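Local coordinates for protein tryptophan synthase alpha chain (Pyrococcus furiosus, PDB 2DZW) that cleaves indole-3-glycerol phosphate to indole and glyceraldehyde 3-phosphate, as the alpha subunit of tryptophan synthase in the last step of tryptophan biosynthesis, at residues 160-165 with 181-186; 49-54 with 219-224. The protein carries 1 engineered substitution. One frame throughout, in Å; residues are numbered along the deposited sequence.

Contact 1 (160-165 with 181-186); sequences VYLVSL and DLLRRA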
# COMPACT_ATOMS: atom_id res chain seq x y z
N VAL A 160 10.29 2.06 3.23
CA VAL A 160 10.46 0.71 2.74
C VAL A 160 9.27 -0.15 3.15
O VAL A 160 8.92 -0.23 4.32
CB VAL A 160 11.75 0.08 3.30
CG1 VAL A 160 11.97 -1.30 2.69
CG2 VAL A 160 12.92 1.00 3.02
N TYR A 161 8.66 -0.80 2.16
CA TYR A 161 7.50 -1.64 2.40
C TYR A 161 7.87 -3.13 2.47
O TYR A 161 8.25 -3.73 1.45
CB TYR A 161 6.47 -1.40 1.30
CG TYR A 161 5.14 -2.10 1.49
CD1 TYR A 161 4.66 -2.39 2.77
CD2 TYR A 161 4.33 -2.42 0.40
CE1 TYR A 161 3.41 -2.99 2.96
CE2 TYR A 161 3.09 -3.01 0.57
CZ TYR A 161 2.63 -3.29 1.85
OH TYR A 161 1.39 -3.87 2.03
N LEU A 162 7.77 -3.71 3.66
CA LEU A 162 8.11 -5.12 3.86
C LEU A 162 6.87 -6.00 3.74
O LEU A 162 5.89 -5.83 4.47
CB LEU A 162 8.76 -5.33 5.24
CG LEU A 162 10.01 -4.49 5.57
CD1 LEU A 162 10.50 -4.87 6.96
CD2 LEU A 162 11.12 -4.70 4.52
N VAL A 163 6.90 -6.95 2.81
CA VAL A 163 5.77 -7.84 2.62
C VAL A 163 6.09 -9.29 2.95
O VAL A 163 7.25 -9.67 3.11
CB VAL A 163 5.23 -7.79 1.18
CG1 VAL A 163 4.71 -6.40 0.88
CG2 VAL A 163 6.32 -8.19 0.18
N SER A 164 5.04 -10.09 3.03
CA SER A 164 5.17 -11.50 3.34
C SER A 164 4.00 -12.23 2.72
O SER A 164 2.85 -12.00 3.11
CB SER A 164 5.16 -11.68 4.85
OG SER A 164 4.94 -13.03 5.18
N LEU A 165 4.28 -13.12 1.76
CA LEU A 165 3.21 -13.88 1.09
C LEU A 165 2.68 -15.01 1.97
O LEU A 165 1.53 -15.43 1.83
CB LEU A 165 3.72 -14.45 -0.24
CG LEU A 165 2.72 -14.57 -1.40
CD1 LEU A 165 3.46 -15.00 -2.66
CD2 LEU A 165 1.62 -15.57 -1.07
N ASP A 181 11.66 -12.13 10.90
CA ASP A 181 13.07 -12.08 10.56
C ASP A 181 13.34 -10.96 9.55
O ASP A 181 14.34 -10.24 9.66
CB ASP A 181 13.54 -13.43 10.00
CG ASP A 181 14.97 -13.38 9.48
OD1 ASP A 181 15.14 -13.26 8.25
OD2 ASP A 181 15.92 -13.44 10.30
N LEU A 182 12.45 -10.82 8.58
CA LEU A 182 12.58 -9.79 7.57
C LEU A 182 12.56 -8.42 8.26
O LEU A 182 13.37 -7.55 7.95
CB LEU A 182 11.42 -9.89 6.57
CG LEU A 182 11.34 -8.80 5.49
CD1 LEU A 182 12.63 -8.80 4.66
CD2 LEU A 182 10.11 -9.04 4.60
N LEU A 183 11.62 -8.25 9.19
CA LEU A 183 11.48 -7.00 9.94
C LEU A 183 12.75 -6.73 10.73
O LEU A 183 13.33 -5.64 10.66
CB LEU A 183 10.28 -7.10 10.90
CG LEU A 183 9.99 -5.93 11.86
CD1 LEU A 183 9.77 -4.64 11.07
CD2 LEU A 183 8.78 -6.23 12.72
N ARG A 184 13.19 -7.72 11.48
CA ARG A 184 14.39 -7.60 12.30
C ARG A 184 15.60 -7.20 11.45
O ARG A 184 16.40 -6.35 11.87
CB ARG A 184 14.63 -8.93 13.02
CG ARG A 184 15.29 -8.81 14.38
CD ARG A 184 14.95 -10.03 15.25
NE ARG A 184 15.31 -11.29 14.59
CZ ARG A 184 14.47 -12.31 14.40
NH1 ARG A 184 13.21 -12.23 14.83
NH2 ARG A 184 14.89 -13.42 13.79
N ARG A 185 15.74 -7.79 10.27
CA ARG A 185 16.86 -7.49 9.38
C ARG A 185 16.75 -6.08 8.80
O ARG A 185 17.74 -5.37 8.69
CB ARG A 185 16.94 -8.52 8.24
CG ARG A 185 17.30 -9.93 8.70
CD ARG A 185 17.68 -10.87 7.54
NE ARG A 185 16.53 -11.35 6.77
CZ ARG A 185 16.25 -10.99 5.52
NH1 ARG A 185 17.03 -10.14 4.88
NH2 ARG A 185 15.18 -11.50 4.91
N ALA A 186 15.54 -5.68 8.44
CA ALA A 186 15.34 -4.35 7.86
C ALA A 186 15.65 -3.21 8.83
O ALA A 186 16.31 -2.25 8.45
CB ALA A 186 13.90 -4.21 7.36

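Contact 2 (49-54 with 219-224); sequences KTIQES and VGSALV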
# COMPACT_ATOMS: atom_id res chain seq x y z
N LYS A 49 -4.18 -14.16 -2.44
CA LYS A 49 -5.50 -14.50 -2.96
C LYS A 49 -6.55 -13.40 -2.75
O LYS A 49 -7.25 -13.01 -3.68
CB LYS A 49 -5.95 -15.81 -2.33
CG LYS A 49 -7.30 -16.34 -2.79
CD LYS A 49 -7.51 -17.77 -2.29
CE LYS A 49 -8.93 -18.28 -2.56
NZ LYS A 49 -9.95 -17.59 -1.72
N THR A 50 -6.64 -12.90 -1.52
CA THR A 50 -7.62 -11.88 -1.21
C THR A 50 -7.51 -10.62 -2.08
O THR A 50 -8.48 -10.18 -2.67
CB THR A 50 -7.52 -11.45 0.27
OG1 THR A 50 -7.87 -12.56 1.12
CG2 THR A 50 -8.46 -10.29 0.56
N ILE A 51 -6.31 -10.05 -2.15
CA ILE A 51 -6.11 -8.85 -2.93
C ILE A 51 -6.19 -9.09 -4.43
O ILE A 51 -6.58 -8.20 -5.18
CB ILE A 51 -4.79 -8.15 -2.51
CG1 ILE A 51 -4.95 -7.60 -1.08
CG2 ILE A 51 -4.44 -7.02 -3.49
CD1 ILE A 51 -3.75 -6.86 -0.54
N GLN A 52 -5.83 -10.29 -4.88
CA GLN A 52 -5.92 -10.58 -6.31
C GLN A 52 -7.39 -10.55 -6.75
O GLN A 52 -7.71 -10.04 -7.82
CB GLN A 52 -5.34 -11.95 -6.65
CG GLN A 52 -3.84 -12.04 -6.50
CD GLN A 52 -3.28 -13.32 -7.08
OE1 GLN A 52 -2.15 -13.71 -6.78
NE2 GLN A 52 -4.07 -13.98 -7.92
N GLU A 53 -8.27 -11.09 -5.92
CA GLU A 53 -9.70 -11.11 -6.22
C GLU A 53 -10.29 -9.71 -6.25
O GLU A 53 -11.22 -9.45 -7.01
CB GLU A 53 -10.45 -11.95 -5.18
CG GLU A 53 -10.11 -13.43 -5.23
CD GLU A 53 -10.56 -14.17 -3.97
OE1 GLU A 53 -10.50 -15.41 -3.96
OE2 GLU A 53 -10.96 -13.49 -3.00
N SER A 54 -9.77 -8.80 -5.42
CA SER A 54 -10.28 -7.43 -5.41
C SER A 54 -9.86 -6.76 -6.73
O SER A 54 -10.58 -5.91 -7.24
CB SER A 54 -9.74 -6.64 -4.22
OG SER A 54 -8.34 -6.45 -4.30
N VAL A 219 -2.84 -2.52 6.72
CA VAL A 219 -3.95 -3.45 6.92
C VAL A 219 -4.68 -3.45 5.60
O VAL A 219 -5.41 -2.50 5.29
CB VAL A 219 -4.92 -2.97 8.03
CG1 VAL A 219 -6.03 -4.00 8.21
CG2 VAL A 219 -4.17 -2.79 9.35
N GLY A 220 -4.48 -4.50 4.80
CA GLY A 220 -5.11 -4.56 3.50
C GLY A 220 -6.03 -5.74 3.28
O GLY A 220 -7.20 -5.57 2.95
N SER A 221 -5.49 -6.94 3.44
CA SER A 221 -6.28 -8.14 3.25
C SER A 221 -7.51 -8.07 4.13
O SER A 221 -8.63 -8.21 3.65
CB SER A 221 -5.45 -9.37 3.62
OG SER A 221 -4.27 -9.39 2.84
N ALA A 222 -7.30 -7.83 5.41
CA ALA A 222 -8.39 -7.75 6.36
C ALA A 222 -9.54 -6.87 5.90
O ALA A 222 -10.71 -7.23 6.06
CB ALA A 222 -7.87 -7.26 7.69
N LEU A 223 -9.21 -5.71 5.33
CA LEU A 223 -10.22 -4.77 4.85
C LEU A 223 -10.84 -5.19 3.53
O LEU A 223 -12.06 -5.09 3.34
CB LEU A 223 -9.60 -3.38 4.69
CG LEU A 223 -8.88 -2.88 5.94
CD1 LEU A 223 -8.43 -1.44 5.74
CD2 LEU A 223 -9.83 -2.99 7.14
N VAL A 224 -9.99 -5.67 2.61
CA VAL A 224 -10.43 -6.13 1.30
C VAL A 224 -11.37 -7.33 1.44
O VAL A 224 -12.33 -7.47 0.68
CB VAL A 224 -9.21 -6.50 0.43
CG1 VAL A 224 -9.66 -7.18 -0.85
CG2 VAL A 224 -8.42 -5.25 0.09

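Contact 1 (160-165 with 181-186)
With CG of Leu-162 set anti to its carbonyl carbon (chi1 -55°) and CG of Leu-182 anti to its backbone N (chi1 176°), the two leucines meet between strand 160-163 and helix 181-186. Leu-162 makes most of the strand's share of the contact. Its CD1 lies 3.5 Å from CB of Ala-186 and also rests on the helix backbone, 3.8 Å from CA of Leu-183, while its CD2 comes alongside the same Ala-186 methyl. A branched residue suits the strand, because its two methyls can straddle one small group; alanine suits the helix, because its short side chain lets the leucine come close to the helix surface. One turn earlier, CD2 of Leu-182 touches CB of Leu-162 at 4.0 Å and meets the carbonyl O of Val-163 at 3.3 Å. Leu-183 adds its CD1 at the flank and continues onto Val-194 and Val-196 of the next strand.

The segment axes run nearly antiparallel, at 157°, and approach to 9.2 Å. This is a beta-alpha unit of a TIM barrel, an inner strand covered by the helix that follows it. Val-163 points its side chain the other way, toward the interior, about 7 Å from the side chains of the catalytic Glu-36 and Asp-47. On the flank facing helix 146-155, NE of Arg-185 bonds OD1 of Asp-181 at 2.8 Å, from above the carboxylate plane. The same arginine pairs with Asp-146 and bonds Thr-144 O. No hydrogen bond joins the two segments, so their hold rests on burial of apolar surface, with charged groups outside the interface.

Contact 2 (49-54 with 219-224)
Two helix starts meet here in a mainly apolar contact near the catalytic end of the barrel, where helix 49-60 packs beside the first turn of helix 221-230. Val-224 is the main contributor from the second helix. Its CG1, anti to the backbone N (chi1 171°), reaches between two residues one turn apart: CG2 of Thr-50 lies 3.6 Å from it and CB of Ser-54 3.4 Å. The threonine and valine slide past each other in opposite directions, and the threonine methyl also touches the carbonyl O of Ser-221, at 3.7 Å. Threonine thus gives this interface a methyl while keeping its hydroxyl on a separate branch. Ile-51 extends along the flank, its CD1 4.3 Å from OG of Ser-221 and its CG1 at a similar distance, 4.4 Å, from CG2 of Val-224.

In the TIM-barrel fold these helices follow the second and eighth strands, and strand 6-12 lies between those strands and closes the ring. Tyr-10 of that strand touches both Ile-51 and Val-224. The side chain of Ile-51 also comes about 3 Å from that of Asp-47, a catalytic proton acceptor.

Ser-54 is small enough for the valine to press against its CB, and its hydroxyl turns back to give a 2.6 Å bond from OG to the carbonyl O of Ile-51, tilted 26° from the carbonyl plane. Thr-12 OG1 is the second hydrogen-bond partner of Ser-54 OG, linking helix 49-60 to strand 6-12. Replacing the serine by alanine removes OG, and Thr-12 and the carbonyl O of Ile-51 would probably lose the hydroxyl that ties them together.

In the fold
The two contacts belong to one eight-stranded TIM barrel, their centres 19 Å apart and their nearest atoms about 6 Å apart without touching. Contact 1 is local in sequence, pairing the sixth strand with the helix that follows it. Contact 2 spans 164 intervening residues and brings helices from near the beginning and end of the chain together, so contact 1 is nested within the loop it closes. One therefore joins a strand to its outer layer, whereas the other joins two helices across the place where strand 6-12 closes the barrel. Contact 2 comes nearer to the catalytic Asp-47 than contact 1 does, and segments far apart in sequence thus border the same active-site region.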